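Local coordinates for protein aspergillopepsin-2 heavy chain (Aspergillus niger var. macrosporus, PDB 1Y43) that probably cleaves proteins at acid pH as a G1-family (glutamic) endopeptidase, of which this is the heavy chain, at residues D16-A21 / D99-N104. Numbering follows the deposited sequence.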
ATOM      1  N   ASP B  16       1.363  11.563   3.595  1.00  7.46           N
ATOM      2  CA  ASP B  16       1.886  11.689   4.955  1.00  8.56           C
ATOM      3  C   ASP B  16       2.153  13.158   5.290  1.00  9.44           C
ATOM      4  O   ASP B  16       1.532  13.706   6.198  1.00 13.04           O
ATOM      5  CB  ASP B  16       3.144  10.837   5.148  1.00  8.84           C
ATOM      6  CG  ASP B  16       3.663  10.871   6.578  1.00 10.86           C
ATOM      7  OD1 ASP B  16       2.968  11.376   7.485  1.00 15.06           O
ATOM      8  OD2 ASP B  16       4.778  10.385   6.800  1.00 14.82           O
ATOM      9  N   THR B  17       3.097  13.787   4.592  1.00  8.25           N
ATOM     10  CA  THR B  17       3.390  15.207   4.816  1.00  9.05           C
ATOM     11  C   THR B  17       2.747  16.067   3.725  1.00  9.46           C
ATOM     12  O   THR B  17       2.814  17.298   3.760  1.00  9.79           O
ATOM     13  CB  THR B  17       4.908  15.501   4.882  1.00  8.15           C
ATOM     14  OG1 THR B  17       5.535  15.092   3.663  1.00 10.25           O
ATOM     15  CG2 THR B  17       5.545  14.759   6.043  1.00 10.14           C
ATOM     16  N   CYS B  18       2.189  15.408   2.715  1.00  8.70           N
ATOM     17  CA  CYS B  18       1.506  16.091   1.623  1.00  8.40           C
ATOM     18  C   CYS B  18       0.051  15.685   1.800  1.00  9.33           C
ATOM     19  O   CYS B  18      -0.284  14.516   1.636  1.00  9.18           O
ATOM     20  CB  CYS B  18       2.023  15.597   0.281  1.00  8.07           C
ATOM     21  SG  CYS B  18       1.043  16.285  -1.080  1.00  8.41           S
ATOM     22  N   GLU B  19      -0.809  16.645   2.119  1.00  9.68           N
ATOM     23  CA  GLU B  19      -2.217  16.358   2.401  1.00 12.75           C
ATOM     24  C   GLU B  19      -3.244  16.468   1.284  1.00 11.96           C
ATOM     25  O   GLU B  19      -4.394  16.075   1.470  1.00 13.20           O
ATOM     26  CB  GLU B  19      -2.717  17.267   3.526  1.00 16.09           C
ATOM     27  CG  GLU B  19      -1.702  17.584   4.609  1.00 21.86           C
ATOM     28  CD  GLU B  19      -1.386  16.394   5.486  1.00 25.94           C
ATOM     29  OE1 GLU B  19      -2.310  15.599   5.785  1.00 28.56           O
ATOM     30  OE2 GLU B  19      -0.206  16.267   5.889  1.00 29.15           O
ATOM     31  N   THR B  20      -2.863  16.999   0.138  1.00 10.41           N
ATOM     32  CA  THR B  20      -3.836  17.199  -0.923  1.00  9.53           C
ATOM     33  C   THR B  20      -4.204  16.005  -1.815  1.00  9.20           C
ATOM     34  O   THR B  20      -5.233  16.038  -2.498  1.00  9.42           O
ATOM     35  CB  THR B  20      -3.402  18.402  -1.769  1.00 10.08           C
ATOM     36  OG1 THR B  20      -2.024  18.231  -2.128  1.00  9.94           O
ATOM     37  CG2 THR B  20      -3.534  19.705  -0.943  1.00 10.30           C
ATOM     38  N   ALA B  21      -3.386  14.949  -1.793  1.00  8.34           N
ATOM     39  CA  ALA B  21      -3.660  13.769  -2.609  1.00  6.68           C
ATOM     40  C   ALA B  21      -2.786  12.597  -2.240  1.00  6.50           C
ATOM     41  O   ALA B  21      -1.804  12.742  -1.509  1.00  7.08           O
ATOM     42  CB  ALA B  21      -3.453  14.085  -4.081  1.00  9.10           C
ATOM     43  N   ASP B  99      -3.872  17.544  -6.339  1.00 10.86           N
ATOM     44  CA  ASP B  99      -2.516  17.634  -6.864  1.00 10.43           C
ATOM     45  C   ASP B  99      -1.515  17.005  -5.930  1.00  9.04           C
ATOM     46  O   ASP B  99      -1.550  17.235  -4.729  1.00  8.09           O
ATOM     47  CB  ASP B  99      -2.097  19.093  -7.079  1.00 12.17           C
ATOM     48  CG  ASP B  99      -2.811  19.744  -8.237  1.00 14.79           C
ATOM     49  OD1 ASP B  99      -3.370  19.025  -9.095  1.00 17.50           O
ATOM     50  OD2 ASP B  99      -2.828  20.990  -8.286  1.00 18.02           O
ATOM     51  N   LEU B 100      -0.601  16.225  -6.498  1.00  8.19           N
ATOM     52  CA  LEU B 100       0.448  15.592  -5.722  1.00  6.83           C
ATOM     53  C   LEU B 100       1.515  16.629  -5.380  1.00  7.04           C
ATOM     54  O   LEU B 100       1.648  17.635  -6.071  1.00  8.23           O
ATOM     55  CB  LEU B 100       1.126  14.513  -6.556  1.00  7.60           C
ATOM     56  CG  LEU B 100       0.284  13.313  -6.953  1.00  7.62           C
ATOM     57  CD1 LEU B 100       1.098  12.431  -7.900  1.00  7.93           C
ATOM     58  CD2 LEU B 100      -0.119  12.559  -5.693  1.00  7.06           C
ATOM     59  N   CYS B 101       2.237  16.409  -4.284  1.00  6.67           N
ATOM     60  CA  CYS B 101       3.363  17.274  -3.917  1.00  7.22           C
ATOM     61  C   CYS B 101       4.634  16.532  -4.343  1.00  6.28           C
ATOM     62  O   CYS B 101       5.680  17.141  -4.535  1.00  6.40           O
ATOM     63  CB  CYS B 101       3.479  17.465  -2.406  1.00  7.11           C
ATOM     64  SG  CYS B 101       2.007  18.016  -1.530  1.00  8.51           S
ATOM     65  N   GLU B 102       4.531  15.202  -4.414  1.00  5.69           N
ATOM     66  CA  GLU B 102       5.638  14.310  -4.756  1.00  6.03           C
ATOM     67  C   GLU B 102       6.723  14.323  -3.676  1.00  5.91           C
ATOM     68  O   GLU B 102       7.915  14.173  -3.958  1.00  6.30           O
ATOM     69  CB  GLU B 102       6.188  14.616  -6.157  1.00  5.94           C
ATOM     70  CG  GLU B 102       5.146  14.395  -7.239  1.00  7.35           C
ATOM     71  CD  GLU B 102       5.658  14.613  -8.652  1.00  8.69           C
ATOM     72  OE1 GLU B 102       6.770  15.147  -8.840  1.00 10.87           O
ATOM     73  OE2 GLU B 102       4.924  14.228  -9.579  1.00 10.66           O
ATOM     74  N   THR B 103       6.283  14.451  -2.422  1.00  5.22           N
ATOM     75  CA  THR B 103       7.194  14.494  -1.286  1.00  4.98           C
ATOM     76  C   THR B 103       7.247  13.218  -0.455  1.00  5.03           C
ATOM     77  O   THR B 103       8.109  13.088   0.404  1.00  5.42           O
ATOM     78  CB  THR B 103       6.910  15.711  -0.366  1.00  5.63           C
ATOM     79  OG1 THR B 103       5.551  15.672   0.070  1.00  7.21           O
ATOM     80  CG2 THR B 103       7.165  17.022  -1.122  1.00  6.36           C
ATOM     81  N   ASN B 104       6.308  12.296  -0.667  1.00  4.54           N
ATOM     82  CA  ASN B 104       6.344  11.027   0.080  1.00  4.68           C
ATOM     83  C   ASN B 104       6.232   9.834  -0.880  1.00  4.24           C
ATOM     84  O   ASN B 104       5.509   9.904  -1.877  1.00  4.64           O
ATOM     85  CB  ASN B 104       5.163  10.884   1.038  1.00  4.76           C
ATOM     86  CG  ASN B 104       4.921  12.095   1.898  1.00  6.79           C
ATOM     87  OD1 ASN B 104       3.782  12.388   2.240  1.00  7.10           O
ATOM     88  ND2 ASN B 104       5.996  12.775   2.300  1.00  7.56           N
TER
HETATM   89  O   HOH W   1       7.165  16.934   2.756  1.00 16.99           O
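N104 lays its amide against the loop residues D16 to C18, its CG set anti to its own carbonyl carbon (chi1 -48°). Its CB points at that loop, and N104 CG lies 3.5 Å from T17 OG1. At the tip the amide splits its work. N104 OD1 accepts from D16 N at 2.9 Å and from T17 N at 2.8 Å, both donors tilted out of the carbonyl plane toward the same face, with a weak third bond from C18 N. N104 ND2 gives a nearly straight bond (167°) to T17 OG1, 2.7 Å away and close to the amide plane. A flip would set the NH2 against backbone N–H donors, so these bonds define the amide's orientation. A water on T17 OG1 also makes a weak bond to T103 OG1.

Beside this grip runs the C18–C101 disulfide, its SG atoms 2.0 Å apart and the bridge twisted to a chi3 of 75°. Further on, T20 OG1 donates to D99 O at 2.8 Å, and A21 CB rests against L100 CD2.

In this all-beta chain of the concanavalin-like clan, the disulfide staples the loop between strands 4-13 and 22-32 to the loop leading into strand 104-114, segments 78 residues apart at their closest ends. The carboxylate of D14 accepts from the backbone N–H groups of C101, E102, T103 and N104, W44 of strand 35-45 packs on A21 and L100, and at N104 the sheet continues antiparallel into a strand of another chain.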